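Local coordinates for PlaB phospholipase (Legionella pneumophila, PDB 6ZTI), which is a virulence-associated phospholipase of the alpha/beta hydrolase class, whose activity is controlled by tetramerization mediated by NAD(H), at residues B[196-201]-B[316-321]; B[200-205]-B[333-338]; B[213-218]-B[338-343]; B[220-225]-B[378-383]. All blocks are in the same frame, centred on the assembly; numbering follows the deposited sequence.

Contact 1 (B[196-201]-B[316-321]); sequences TGQKID and ETQKNE
Q198 and Q318 meet through their side-chain amides. Their chains cross at about a right angle, and the two amide planes are turned 53° apart. NE2 of Q318 donates to OE1 of Q198 over 3.0 Å, in a nearly straight bond. The acceptor lies in the amide plane of Q318, but the donor is tilted from the carbonyl plane of Q198. N450 gives NE2 of Q318 a second partner.

E321 comes at Q198 obliquely. Its OE1 lies 3.3 Å from CG of Q198, against the side of the chain. NE2 of Q198 also reaches this oxygen, but the bond is long and weak. The chi1 of Q198 (54°) puts CG between the backbone N and the carbonyl carbon, and the extended chain then carries the amide out to the end of the helix.

Water strengthens the link. One molecule accepts from the backbone N of Q198 and donates to OE1 of E321. Another accepts from NE2 of Q198 and lies within bonding distance of the backbone O of Q318. OE2 of E321 accepts from the backbone N of G263. K199 passes this carboxylate, with its CD 4.2 Å from OE2 of E321.

The contact joins the loop that follows strand 191-197, in the parallel sheet of the hydrolase core, to the C-terminal end of helix 300-320. V223 of helix 223-226 and T337, just past strand 332-336, pack on Q198.

Contact 2 (B[200-205]-B[333-338]); sequences IDRQFY and REYITN. With SND (thionicotinamide-adenine-dinucleotide), chain I.
R202 lays its guanidinium flat on Y335, with the bound thio-NAD of chain I beside its edge. CB and CG pass alongside the dinucleotide sulfur S7N. CD touches both the sulfur and CE2 of Y335, the latter at 3.7 Å. The chain is extended from CG to NE, which carries the guanidinium over the ring. NE stands over the CD2 and CE2 side of Y335. CZ is 3.5 Å from the centroid of the Y335 ring and 14° off its normal. The planes are 12° apart, so this is a flat cation-pi stack. NH1 lies over the CZ side of the ring; its close fit to the sulfur is doubtful. NH2 reaches the root of the ring, 3.3 Å from CG of Y335, and also forms a salt bridge with E324. CB of I200 lies over the opposite face of the guanidinium.

The stack forms part of a dinucleotide pocket between two subunits. It joins the loop after strand 191-197 to strand 332-336 of a two-stranded antiparallel sheet, in which E324 belongs to the partner strand.

N7N of the dinucleotide donates to O of R202 at 3.1 Å. Y205 lies over the thionicotinamide ring, and its OH donates to phosphate oxygen O1A in a bond modelled very short. The guanidinium of R333 has ribose oxygen O4D over one face, and its NH2 donates to backbone oxygens of L373 and Q371 of the second subunit.

Contact 3 (B[213-218]-B[338-343]); sequences GESGSN and NRYSMI. Unlike the reference sequence in segment 213-218: N218 (reference Asp).
G216 packs tightly against the ring of Y340. Its CA is 3.4 Å from CD1 of Y340 and 3.5 Å from CE1 of the same ring. Having no side chain, G216 lets its CA come right up to the ring. The type II turn from E214 to S217 places G216 here with phi 89°, a backbone shape that glycine accommodates readily. OG of S217 also donates to O of E214, at 2.9 Å, adding to the turn's weak backbone bond.

Beside this close packing, the carbonyl of S215 sits over one face of Y340. Its oxygen is 3.9 Å above the ring plane and displaced toward the rim. This buried oxygen has no hydrogen-bond partner in the model. F394 also meets the ring, and V379 packs on it, so other strands help to enclose the tyrosine.

The hydroxyl end is looser and watery. OG of S215 and OH of Y340 are 3.4 Å apart. A water bridges them, 2.7 Å from OG of S215 and 2.6 Å from OH of Y340. The serine's chi1 of 52° turns OG toward this water. On its own segment, OH of Y340 accepts from the backbone N of N338 in a nearly straight bond of 2.9 Å.

The hydroxyl is thus held by polar partners and the ring by close packing. The orientation of the tyrosine probably depends on both.

Contact 4 (B[220-225]-B[378-383]); sequences VVRVAA and FVDRQR. With SND (thionicotinamide-adenine-dinucleotide), chain O.
R222 and D380 form a salt bridge across the contact. NH2 of R222 donates to OD2 of D380 over 2.8 Å, with an N-H...O angle of 150°. The oxygen lies in the guanidinium plane, at its edge. Seen from the aspartate, the donor comes from above the carboxylate plane, and the two planes are 68° apart. R222 is extended from CG to NE and meets D380 at about a right angle. With chi1 of -174°, D380 has CG anti to its N, and CB also comes within 3.2 Å of NH2 of R222. NE of R222 forms a second salt bridge, with E214, so the buried guanidinium meets two carboxylates at its edge, which probably stabilise its charge.

Hydrogen bonds add to the ion pair. A water accepts from NH1 of R222 and donates to OD2 of D380 at 2.6 Å. OH of Y211 also bonds OD2.

A cation-pi contact joins R222 to F394.

Ligand contacts come next along the strand. R381 points away from R222 and holds the bound thio-NAD of chain O. NE of R381 donates to phosphate oxygen O2A at 2.9 Å, and NH2 of R381 reaches O1N of the other phosphate at 3.1 Å. N7A of the adenine lies over one face of this guanidinium. R383 packs on the same dinucleotide, with O3B over one face of its guanidinium. V208 of the second subunit accepts from R381 as well.

V379 and D380 both face F394, a classic beta bulge in strand 378-383. The bulged strand serves a dinucleotide site at a subunit interface, consistent with NAD(H)-mediated tetramerization.

In the fold
Strand 191-197 of the parallel sheet leads into segment 196-201, the first half of contact 1. The chain runs on through 200-205, 213-218 and 220-225, which open contacts 2, 3 and 4 in turn. Their partners follow in the same order. Contact 1 closes at the end of helix 300-320, contact 2 at strand 332-336 of the two-stranded sheet. Contacts 3 and 4 close at strands 340-349 and 378-383. Contacts 1 and 2 share I200 and D201; contacts 2 and 3 share N338. All pairs but 1 and 2 alternate, so their loops cross. Contacts 3 and 4 touch, and both tie the region after strand 191-197 to the mixed sheet.

Contact 1 (B[196-201]-B[316-321])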
# COMPACT_ATOMS: atom_id res chain seq x y z
N THR B 196 -1.76 27.51 27.97
CA THR B 196 -0.79 27.25 26.91
C THR B 196 -0.14 28.56 26.50
O THR B 196 -0.50 29.64 26.98
CB THR B 196 -1.45 26.55 25.73
OG1 THR B 196 -0.44 26.02 24.86
CG2 THR B 196 -2.29 27.52 25.00
N GLY B 197 0.84 28.44 25.61
CA GLY B 197 1.51 29.60 25.07
C GLY B 197 1.49 29.50 23.55
O GLY B 197 1.09 28.48 22.98
N GLN B 198 1.94 30.58 22.91
CA GLN B 198 1.97 30.64 21.45
C GLN B 198 3.26 31.26 20.94
O GLN B 198 3.28 31.88 19.87
CB GLN B 198 0.79 31.44 20.92
CG GLN B 198 0.64 32.80 21.50
CD GLN B 198 -0.38 33.58 20.73
OE1 GLN B 198 -1.47 33.09 20.45
NE2 GLN B 198 -0.02 34.79 20.34
N LYS B 199 4.35 31.06 21.67
CA LYS B 199 5.67 31.52 21.29
C LYS B 199 6.45 30.37 20.65
O LYS B 199 6.46 29.26 21.18
CB LYS B 199 6.42 32.03 22.53
CG LYS B 199 7.51 33.05 22.25
CD LYS B 199 6.90 34.40 21.91
CE LYS B 199 7.97 35.48 21.85
NZ LYS B 199 7.49 36.69 21.12
N ILE B 200 7.10 30.63 19.52
CA ILE B 200 8.00 29.65 18.92
C ILE B 200 9.37 29.85 19.55
O ILE B 200 9.85 30.99 19.64
CB ILE B 200 8.09 29.80 17.39
CG1 ILE B 200 6.71 29.66 16.74
CG2 ILE B 200 9.07 28.77 16.82
CD1 ILE B 200 5.97 28.38 17.08
N ASP B 201 9.99 28.77 19.99
CA ASP B 201 11.41 28.85 20.34
C ASP B 201 12.16 28.70 19.02
O ASP B 201 12.33 27.60 18.49
CB ASP B 201 11.82 27.80 21.36
CG ASP B 201 13.26 28.03 21.85
OD1 ASP B 201 14.03 28.68 21.13
OD2 ASP B 201 13.63 27.58 22.96
N GLU B 316 -4.62 39.98 26.37
CA GLU B 316 -3.42 40.80 26.47
C GLU B 316 -2.24 40.14 25.77
O GLU B 316 -1.48 40.80 25.04
CB GLU B 316 -3.10 41.06 27.94
CG GLU B 316 -1.82 41.82 28.20
CD GLU B 316 -1.43 41.82 29.67
OE1 GLU B 316 -1.60 40.78 30.34
OE2 GLU B 316 -0.95 42.86 30.17
N THR B 317 -2.05 38.84 25.99
CA THR B 317 -0.95 38.13 25.35
C THR B 317 -1.04 38.24 23.84
O THR B 317 -0.04 38.51 23.17
CB THR B 317 -0.99 36.65 25.76
OG1 THR B 317 -0.76 36.54 27.17
CG2 THR B 317 0.08 35.86 24.99
N GLN B 318 -2.23 38.02 23.28
CA GLN B 318 -2.32 37.90 21.84
C GLN B 318 -2.19 39.26 21.16
O GLN B 318 -1.67 39.33 20.04
CB GLN B 318 -3.61 37.18 21.47
CG GLN B 318 -3.57 35.72 21.92
CD GLN B 318 -4.71 34.85 21.40
OE1 GLN B 318 -5.89 35.19 21.53
NE2 GLN B 318 -4.36 33.71 20.83
N LYS B 319 -2.60 40.34 21.82
CA LYS B 319 -2.31 41.67 21.26
C LYS B 319 -0.82 41.97 21.30
O LYS B 319 -0.24 42.42 20.31
CB LYS B 319 -3.10 42.74 22.01
CG LYS B 319 -4.60 42.61 21.82
CD LYS B 319 -5.06 43.29 20.54
CE LYS B 319 -6.58 43.38 20.48
NZ LYS B 319 -7.16 44.06 21.68
N ASN B 320 -0.16 41.67 22.43
CA ASN B 320 1.24 42.02 22.60
C ASN B 320 2.16 41.21 21.69
O ASN B 320 3.22 41.70 21.30
CB ASN B 320 1.68 41.81 24.06
CG ASN B 320 1.15 42.89 24.99
OD1 ASN B 320 0.67 43.93 24.55
ND2 ASN B 320 1.26 42.64 26.29
N GLU B 321 1.78 39.98 21.36
CA GLU B 321 2.60 39.09 20.56
C GLU B 321 2.20 39.09 19.10
O GLU B 321 2.75 38.31 18.31
CB GLU B 321 2.52 37.67 21.14
CG GLU B 321 3.00 37.63 22.60
CD GLU B 321 3.17 36.22 23.15
OE1 GLU B 321 2.65 35.27 22.53
OE2 GLU B 321 3.85 36.07 24.19
O HOH W 1 2.90 32.84 24.30
O HOH W 2 -1.42 36.84 18.64
O HOH W 3 3.45 34.39 19.94

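Contact 2 (B[200-205]-B[333-338])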
# COMPACT_ATOMS: atom_id res chain seq x y z
N ILE B 200 7.10 30.63 19.52
CA ILE B 200 8.00 29.65 18.92
C ILE B 200 9.37 29.85 19.55
O ILE B 200 9.85 30.99 19.64
CB ILE B 200 8.09 29.80 17.39
CG1 ILE B 200 6.71 29.66 16.74
CG2 ILE B 200 9.07 28.77 16.82
CD1 ILE B 200 5.97 28.38 17.08
N ASP B 201 9.99 28.77 19.99
CA ASP B 201 11.41 28.85 20.34
C ASP B 201 12.16 28.70 19.02
O ASP B 201 12.33 27.60 18.49
CB ASP B 201 11.82 27.80 21.36
CG ASP B 201 13.26 28.03 21.85
OD1 ASP B 201 14.03 28.68 21.13
OD2 ASP B 201 13.63 27.58 22.96
N ARG B 202 12.61 29.83 18.48
CA ARG B 202 13.09 29.87 17.11
C ARG B 202 14.44 29.19 16.94
O ARG B 202 14.86 28.97 15.80
CB ARG B 202 13.14 31.33 16.63
CG ARG B 202 11.75 31.97 16.67
CD ARG B 202 11.55 33.08 15.66
NE ARG B 202 10.17 33.53 15.69
CZ ARG B 202 9.19 32.96 15.00
NH1 ARG B 202 9.42 31.91 14.22
NH2 ARG B 202 7.96 33.44 15.11
N GLN B 203 15.12 28.86 18.05
CA GLN B 203 16.32 28.04 17.98
C GLN B 203 16.02 26.61 17.55
O GLN B 203 16.94 25.90 17.14
CB GLN B 203 17.02 27.99 19.34
CG GLN B 203 17.52 29.32 19.84
CD GLN B 203 18.46 29.16 21.03
OE1 GLN B 203 18.64 28.05 21.56
NE2 GLN B 203 19.06 30.26 21.46
N PHE B 204 14.77 26.18 17.64
CA PHE B 204 14.40 24.79 17.39
C PHE B 204 13.43 24.69 16.22
O PHE B 204 12.54 23.85 16.20
CB PHE B 204 13.80 24.16 18.64
CG PHE B 204 14.72 24.18 19.84
CD1 PHE B 204 16.09 24.28 19.69
CD2 PHE B 204 14.20 24.09 21.12
CE1 PHE B 204 16.94 24.30 20.80
CE2 PHE B 204 15.03 24.10 22.23
CZ PHE B 204 16.41 24.21 22.07
N TYR B 205 13.61 25.54 15.22
CA TYR B 205 12.84 25.44 13.99
C TYR B 205 13.50 24.43 13.07
O TYR B 205 14.70 24.52 12.79
CB TYR B 205 12.77 26.80 13.31
CG TYR B 205 11.90 26.85 12.07
CD1 TYR B 205 10.52 26.74 12.17
CD2 TYR B 205 12.46 27.04 10.82
CE1 TYR B 205 9.72 26.80 11.05
CE2 TYR B 205 11.65 27.12 9.68
CZ TYR B 205 10.28 26.99 9.81
OH TYR B 205 9.48 27.06 8.69
N ARG B 333 13.74 39.53 10.62
CA ARG B 333 12.48 38.89 10.29
C ARG B 333 11.34 39.59 11.03
O ARG B 333 11.50 40.00 12.18
CB ARG B 333 12.48 37.41 10.69
CG ARG B 333 13.71 36.60 10.26
CD ARG B 333 13.68 36.26 8.78
NE ARG B 333 14.69 35.25 8.43
CZ ARG B 333 15.12 35.02 7.19
NH1 ARG B 333 14.64 35.73 6.17
NH2 ARG B 333 16.04 34.10 6.98
N GLU B 334 10.20 39.73 10.36
CA GLU B 334 8.95 40.10 10.99
C GLU B 334 8.03 38.88 11.00
O GLU B 334 7.87 38.21 9.97
CB GLU B 334 8.27 41.25 10.25
CG GLU B 334 7.02 41.77 10.95
CD GLU B 334 6.21 42.72 10.06
OE1 GLU B 334 6.25 42.56 8.83
OE2 GLU B 334 5.53 43.62 10.61
N TYR B 335 7.44 38.59 12.14
CA TYR B 335 6.51 37.48 12.29
C TYR B 335 5.19 38.01 12.82
O TYR B 335 5.15 38.73 13.82
CB TYR B 335 7.08 36.42 13.23
CG TYR B 335 8.31 35.73 12.71
CD1 TYR B 335 8.24 34.85 11.64
CD2 TYR B 335 9.54 35.92 13.32
CE1 TYR B 335 9.36 34.20 11.17
CE2 TYR B 335 10.67 35.28 12.86
CZ TYR B 335 10.57 34.41 11.78
OH TYR B 335 11.70 33.77 11.30
N ILE B 336 4.10 37.66 12.14
CA ILE B 336 2.76 38.10 12.50
C ILE B 336 1.98 36.89 13.00
O ILE B 336 1.94 35.86 12.33
CB ILE B 336 2.06 38.77 11.31
CG1 ILE B 336 2.83 40.03 10.88
CG2 ILE B 336 0.62 39.10 11.68
CD1 ILE B 336 2.37 40.60 9.56
N THR B 337 1.38 37.04 14.17
CA THR B 337 0.60 35.98 14.81
C THR B 337 -0.77 36.57 15.10
O THR B 337 -0.89 37.51 15.88
CB THR B 337 1.27 35.52 16.11
OG1 THR B 337 2.64 35.16 15.86
CG2 THR B 337 0.54 34.34 16.71
N ASN B 338 -1.81 36.02 14.46
CA ASN B 338 -3.17 36.47 14.75
C ASN B 338 -3.81 35.48 15.71
O ASN B 338 -3.12 34.93 16.57
CB ASN B 338 -3.97 36.62 13.45
CG ASN B 338 -3.48 37.79 12.60
OD1 ASN B 338 -3.21 38.87 13.12
ND2 ASN B 338 -3.34 37.57 11.31
PA SND I . 9.11 28.79 5.64
O1A SND I . 10.07 28.54 6.77
O2A SND I . 7.65 28.89 6.04
O5B SND I . 9.26 27.63 4.51
C5B SND I . 8.34 27.46 3.42
C4B SND I . 8.55 26.04 2.96
O4B SND I . 9.95 25.84 2.66
C3B SND I . 8.21 24.97 3.99
O3B SND I . 7.82 23.75 3.38
C2B SND I . 9.54 24.79 4.72
O2B SND I . 9.64 23.52 5.35
C1B SND I . 10.52 24.91 3.56
N9A SND I . 11.86 25.38 3.91
C8A SND I . 12.18 26.35 4.83
N7A SND I . 13.47 26.55 4.96
C5A SND I . 14.04 25.65 4.07
C6A SND I . 15.37 25.35 3.74
N6A SND I . 16.43 25.94 4.30
N1A SND I . 15.59 24.40 2.80
C2A SND I . 14.54 23.79 2.25
N3A SND I . 13.24 23.98 2.49
C4A SND I . 13.05 24.93 3.41
O3 SND I . 9.50 30.05 4.76
PN SND I . 10.13 31.50 4.96
O1N SND I . 9.57 32.09 6.19
O2N SND I . 10.00 32.24 3.69
O5D SND I . 11.64 31.08 5.21
C5D SND I . 12.75 31.97 5.01
C4D SND I . 13.87 31.48 5.89
O4D SND I . 13.51 31.69 7.28
C3D SND I . 14.21 30.00 5.75
O3D SND I . 15.62 29.87 5.72
C2D SND I . 13.56 29.37 6.98
O2D SND I . 14.19 28.19 7.45
C1D SND I . 13.73 30.50 7.99
N1N SND I . 12.69 30.39 9.05
C2N SND I . 13.14 30.29 10.31
C3N SND I . 12.24 30.26 11.36
C7N SND I . 12.71 30.11 12.76
S7N SND I . 11.64 30.19 14.03
N7N SND I . 14.00 29.90 12.94
C4N SND I . 10.89 30.35 11.08
C5N SND I . 10.45 30.44 9.77
C6N SND I . 11.38 30.45 8.76

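Contact 3 (B[213-218]-B[338-343])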
# COMPACT_ATOMS: atom_id res chain seq x y z
N GLY B 213 7.30 25.90 13.37
CA GLY B 213 7.21 27.33 13.59
C GLY B 213 5.85 27.93 13.25
O GLY B 213 5.74 29.15 13.06
N GLU B 214 4.81 27.10 13.19
CA GLU B 214 3.52 27.54 12.68
C GLU B 214 2.90 28.62 13.56
O GLU B 214 2.82 28.47 14.78
CB GLU B 214 2.57 26.35 12.60
CG GLU B 214 1.21 26.63 12.03
CD GLU B 214 0.35 25.39 12.05
OE1 GLU B 214 0.22 24.79 13.14
OE2 GLU B 214 -0.13 24.99 10.97
N SER B 215 2.46 29.69 12.92
CA SER B 215 1.81 30.78 13.63
C SER B 215 0.50 30.27 14.22
O SER B 215 -0.24 29.53 13.56
CB SER B 215 1.55 31.95 12.70
OG SER B 215 0.87 31.49 11.53
N GLY B 216 0.22 30.66 15.46
CA GLY B 216 -0.93 30.11 16.16
C GLY B 216 -0.64 28.85 16.93
O GLY B 216 -1.57 28.25 17.49
N SER B 217 0.62 28.44 16.99
CA SER B 217 1.06 27.26 17.71
C SER B 217 2.25 27.63 18.57
O SER B 217 2.85 28.70 18.42
CB SER B 217 1.42 26.12 16.76
OG SER B 217 2.81 26.13 16.48
N ASN B 218 2.61 26.72 19.48
CA ASN B 218 3.82 26.84 20.28
C ASN B 218 4.96 25.99 19.73
O ASN B 218 5.95 25.75 20.44
CB ASN B 218 3.54 26.47 21.74
CG ASN B 218 3.13 25.01 21.92
OD1 ASN B 218 3.19 24.22 20.98
ND2 ASN B 218 2.73 24.65 23.13
N ASN B 338 -1.81 36.02 14.46
CA ASN B 338 -3.17 36.47 14.75
C ASN B 338 -3.81 35.48 15.71
O ASN B 338 -3.12 34.93 16.57
CB ASN B 338 -3.97 36.62 13.45
CG ASN B 338 -3.48 37.79 12.60
OD1 ASN B 338 -3.21 38.87 13.12
ND2 ASN B 338 -3.34 37.57 11.31
N ARG B 339 -5.12 35.27 15.59
CA ARG B 339 -5.83 34.22 16.31
C ARG B 339 -6.46 33.31 15.28
O ARG B 339 -6.85 33.76 14.20
CB ARG B 339 -6.87 34.83 17.25
CG ARG B 339 -6.32 35.98 18.06
CD ARG B 339 -7.35 36.64 18.90
NE ARG B 339 -8.45 37.17 18.11
CZ ARG B 339 -9.59 37.59 18.64
NH1 ARG B 339 -9.77 37.57 19.95
NH2 ARG B 339 -10.55 38.04 17.84
N TYR B 340 -6.52 32.01 15.59
CA TYR B 340 -6.84 30.99 14.60
C TYR B 340 -7.95 30.06 15.07
O TYR B 340 -8.17 29.88 16.27
CB TYR B 340 -5.56 30.20 14.24
CG TYR B 340 -4.42 31.12 13.81
CD1 TYR B 340 -3.62 31.73 14.75
CD2 TYR B 340 -4.19 31.41 12.47
CE1 TYR B 340 -2.60 32.59 14.38
CE2 TYR B 340 -3.19 32.28 12.09
CZ TYR B 340 -2.39 32.85 13.06
OH TYR B 340 -1.39 33.71 12.72
N SER B 341 -8.67 29.48 14.10
CA SER B 341 -9.73 28.51 14.33
C SER B 341 -9.38 27.22 13.60
O SER B 341 -8.81 27.25 12.51
CB SER B 341 -11.08 29.03 13.84
OG SER B 341 -11.39 30.30 14.39
N MET B 342 -9.72 26.09 14.21
CA MET B 342 -9.49 24.78 13.62
C MET B 342 -10.83 24.09 13.42
O MET B 342 -11.69 24.11 14.30
CB MET B 342 -8.56 23.94 14.49
CG MET B 342 -8.03 22.73 13.80
SD MET B 342 -6.59 22.04 14.61
CE MET B 342 -7.37 20.79 15.61
N ILE B 343 -11.02 23.53 12.24
CA ILE B 343 -12.22 22.80 11.90
C ILE B 343 -11.80 21.36 11.64
O ILE B 343 -10.87 21.11 10.87
CB ILE B 343 -12.92 23.38 10.66
CG1 ILE B 343 -13.07 24.90 10.79
CG2 ILE B 343 -14.28 22.69 10.47
CD1 ILE B 343 -13.82 25.52 9.62
O HOH W 4 -0.49 33.47 10.28

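Contact 4 (B[220-225]-B[378-383])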
# COMPACT_ATOMS: atom_id res chain seq x y z
N VAL B 220 4.35 22.85 18.65
CA VAL B 220 3.89 21.47 18.70
C VAL B 220 2.37 21.41 18.68
O VAL B 220 1.79 20.59 17.97
CB VAL B 220 4.44 20.75 19.95
CG1 VAL B 220 3.87 19.35 20.06
CG2 VAL B 220 5.94 20.72 19.91
N VAL B 221 1.70 22.27 19.45
CA VAL B 221 0.25 22.26 19.56
C VAL B 221 -0.28 23.64 19.22
O VAL B 221 0.22 24.65 19.71
CB VAL B 221 -0.22 21.83 20.97
CG1 VAL B 221 0.03 20.36 21.18
CG2 VAL B 221 0.48 22.65 22.05
N ARG B 222 -1.31 23.67 18.38
CA ARG B 222 -1.98 24.92 18.07
C ARG B 222 -2.81 25.36 19.28
O ARG B 222 -3.42 24.54 19.95
CB ARG B 222 -2.87 24.72 16.85
CG ARG B 222 -2.10 24.23 15.62
CD ARG B 222 -3.01 23.62 14.59
NE ARG B 222 -2.36 23.56 13.29
CZ ARG B 222 -2.85 22.93 12.22
NH1 ARG B 222 -3.99 22.27 12.29
NH2 ARG B 222 -2.18 22.95 11.07
N VAL B 223 -2.81 26.67 19.55
CA VAL B 223 -3.64 27.19 20.64
C VAL B 223 -5.04 26.62 20.54
O VAL B 223 -5.63 26.17 21.53
CB VAL B 223 -3.66 28.73 20.62
CG1 VAL B 223 -4.61 29.27 21.69
CG2 VAL B 223 -2.27 29.32 20.80
N ALA B 224 -5.62 26.66 19.35
CA ALA B 224 -6.99 26.20 19.21
C ALA B 224 -7.13 24.72 19.51
O ALA B 224 -8.19 24.28 19.97
CB ALA B 224 -7.51 26.49 17.80
N ALA B 225 -6.07 23.93 19.28
CA ALA B 225 -6.15 22.51 19.60
C ALA B 225 -5.97 22.20 21.08
O ALA B 225 -6.12 21.04 21.47
CB ALA B 225 -5.11 21.72 18.81
N PHE B 378 -6.36 31.16 5.04
CA PHE B 378 -5.94 29.76 5.17
C PHE B 378 -4.54 29.65 5.76
O PHE B 378 -3.63 30.36 5.34
CB PHE B 378 -5.97 29.09 3.81
CG PHE B 378 -5.38 27.72 3.78
CD1 PHE B 378 -4.03 27.53 3.57
CD2 PHE B 378 -6.21 26.60 3.87
CE1 PHE B 378 -3.49 26.25 3.50
CE2 PHE B 378 -5.68 25.31 3.80
CZ PHE B 378 -4.32 25.14 3.61
N VAL B 379 -4.38 28.74 6.71
CA VAL B 379 -3.07 28.38 7.24
C VAL B 379 -2.66 26.96 6.83
O VAL B 379 -1.55 26.75 6.35
CB VAL B 379 -3.02 28.54 8.77
CG1 VAL B 379 -1.61 28.21 9.28
CG2 VAL B 379 -3.46 29.94 9.19
N ASP B 380 -3.55 25.98 7.02
CA ASP B 380 -3.16 24.59 6.81
C ASP B 380 -4.38 23.71 6.52
O ASP B 380 -5.51 24.02 6.90
CB ASP B 380 -2.42 24.04 8.04
CG ASP B 380 -1.89 22.64 7.82
OD1 ASP B 380 -1.04 22.47 6.92
OD2 ASP B 380 -2.29 21.72 8.57
N ARG B 381 -4.11 22.58 5.89
CA ARG B 381 -5.08 21.50 5.83
C ARG B 381 -4.35 20.17 5.92
O ARG B 381 -3.22 20.03 5.45
CB ARG B 381 -5.93 21.53 4.54
CG ARG B 381 -5.14 21.32 3.28
CD ARG B 381 -5.94 21.73 2.05
NE ARG B 381 -5.44 21.11 0.82
CZ ARG B 381 -6.01 21.29 -0.37
NH1 ARG B 381 -7.07 22.07 -0.49
NH2 ARG B 381 -5.53 20.69 -1.45
N GLN B 382 -5.01 19.20 6.53
CA GLN B 382 -4.45 17.87 6.71
C GLN B 382 -5.59 16.88 6.60
O GLN B 382 -6.70 17.16 7.07
CB GLN B 382 -3.73 17.73 8.07
CG GLN B 382 -2.45 16.90 8.04
CD GLN B 382 -1.76 16.73 9.41
OE1 GLN B 382 -2.28 16.06 10.30
NE2 GLN B 382 -0.57 17.31 9.55
N ARG B 383 -5.33 15.75 5.97
CA ARG B 383 -6.31 14.67 5.91
C ARG B 383 -5.73 13.47 6.62
O ARG B 383 -4.58 13.09 6.38
CB ARG B 383 -6.70 14.29 4.48
CG ARG B 383 -7.96 13.43 4.44
CD ARG B 383 -8.42 13.12 3.02
NE ARG B 383 -7.50 12.21 2.34
CZ ARG B 383 -7.69 11.74 1.11
NH1 ARG B 383 -8.77 12.09 0.43
NH2 ARG B 383 -6.80 10.91 0.57
PA SND O . -2.76 18.02 0.61
O1A SND O . -1.80 17.69 1.68
O2A SND O . -3.10 19.50 0.47
O5B SND O . -4.17 17.23 0.76
C5B SND O . -4.13 15.86 1.21
C4B SND O . -5.41 15.16 0.83
O4B SND O . -6.54 15.86 1.39
C3B SND O . -5.68 15.06 -0.67
O3B SND O . -6.27 13.80 -0.99
C2B SND O . -6.65 16.22 -0.91
O2B SND O . -7.49 16.03 -2.04
C1B SND O . -7.47 16.15 0.37
N9A SND O . -8.14 17.40 0.70
C8A SND O . -7.55 18.56 1.13
N7A SND O . -8.37 19.58 1.20
C5A SND O . -9.58 19.05 0.80
C6A SND O . -10.85 19.64 0.59
N6A SND O . -11.12 20.92 0.87
N1A SND O . -11.83 18.85 0.11
C2A SND O . -11.57 17.56 -0.11
N3A SND O . -10.43 16.89 0.07
C4A SND O . -9.46 17.71 0.50
O3 SND O . -2.20 17.54 -0.80
PN SND O . -2.73 17.41 -2.30
O1N SND O . -3.82 18.38 -2.52
O2N SND O . -2.99 15.97 -2.55
O5D SND O . -1.39 17.89 -3.04
C5D SND O . -0.35 16.94 -3.39
C4D SND O . 1.02 17.56 -3.26
O4D SND O . 1.07 18.83 -3.97
C3D SND O . 1.50 17.88 -1.84
O3D SND O . 2.93 17.81 -1.78
C2D SND O . 1.01 19.32 -1.67
O2D SND O . 1.73 20.02 -0.67
C1D SND O . 1.32 19.87 -3.06
N1N SND O . 0.39 21.03 -3.38
C2N SND O . -0.82 20.73 -3.87
C3N SND O . -1.69 21.74 -4.24
C7N SND O . -2.99 21.41 -4.88
S7N SND O . -3.46 22.18 -6.28
N7N SND O . -3.71 20.46 -4.33
C4N SND O . -1.28 23.06 -4.09
C5N SND O . -0.03 23.34 -3.56
C6N SND O . 0.80 22.30 -3.21
O HOH W 5 -4.64 21.46 9.54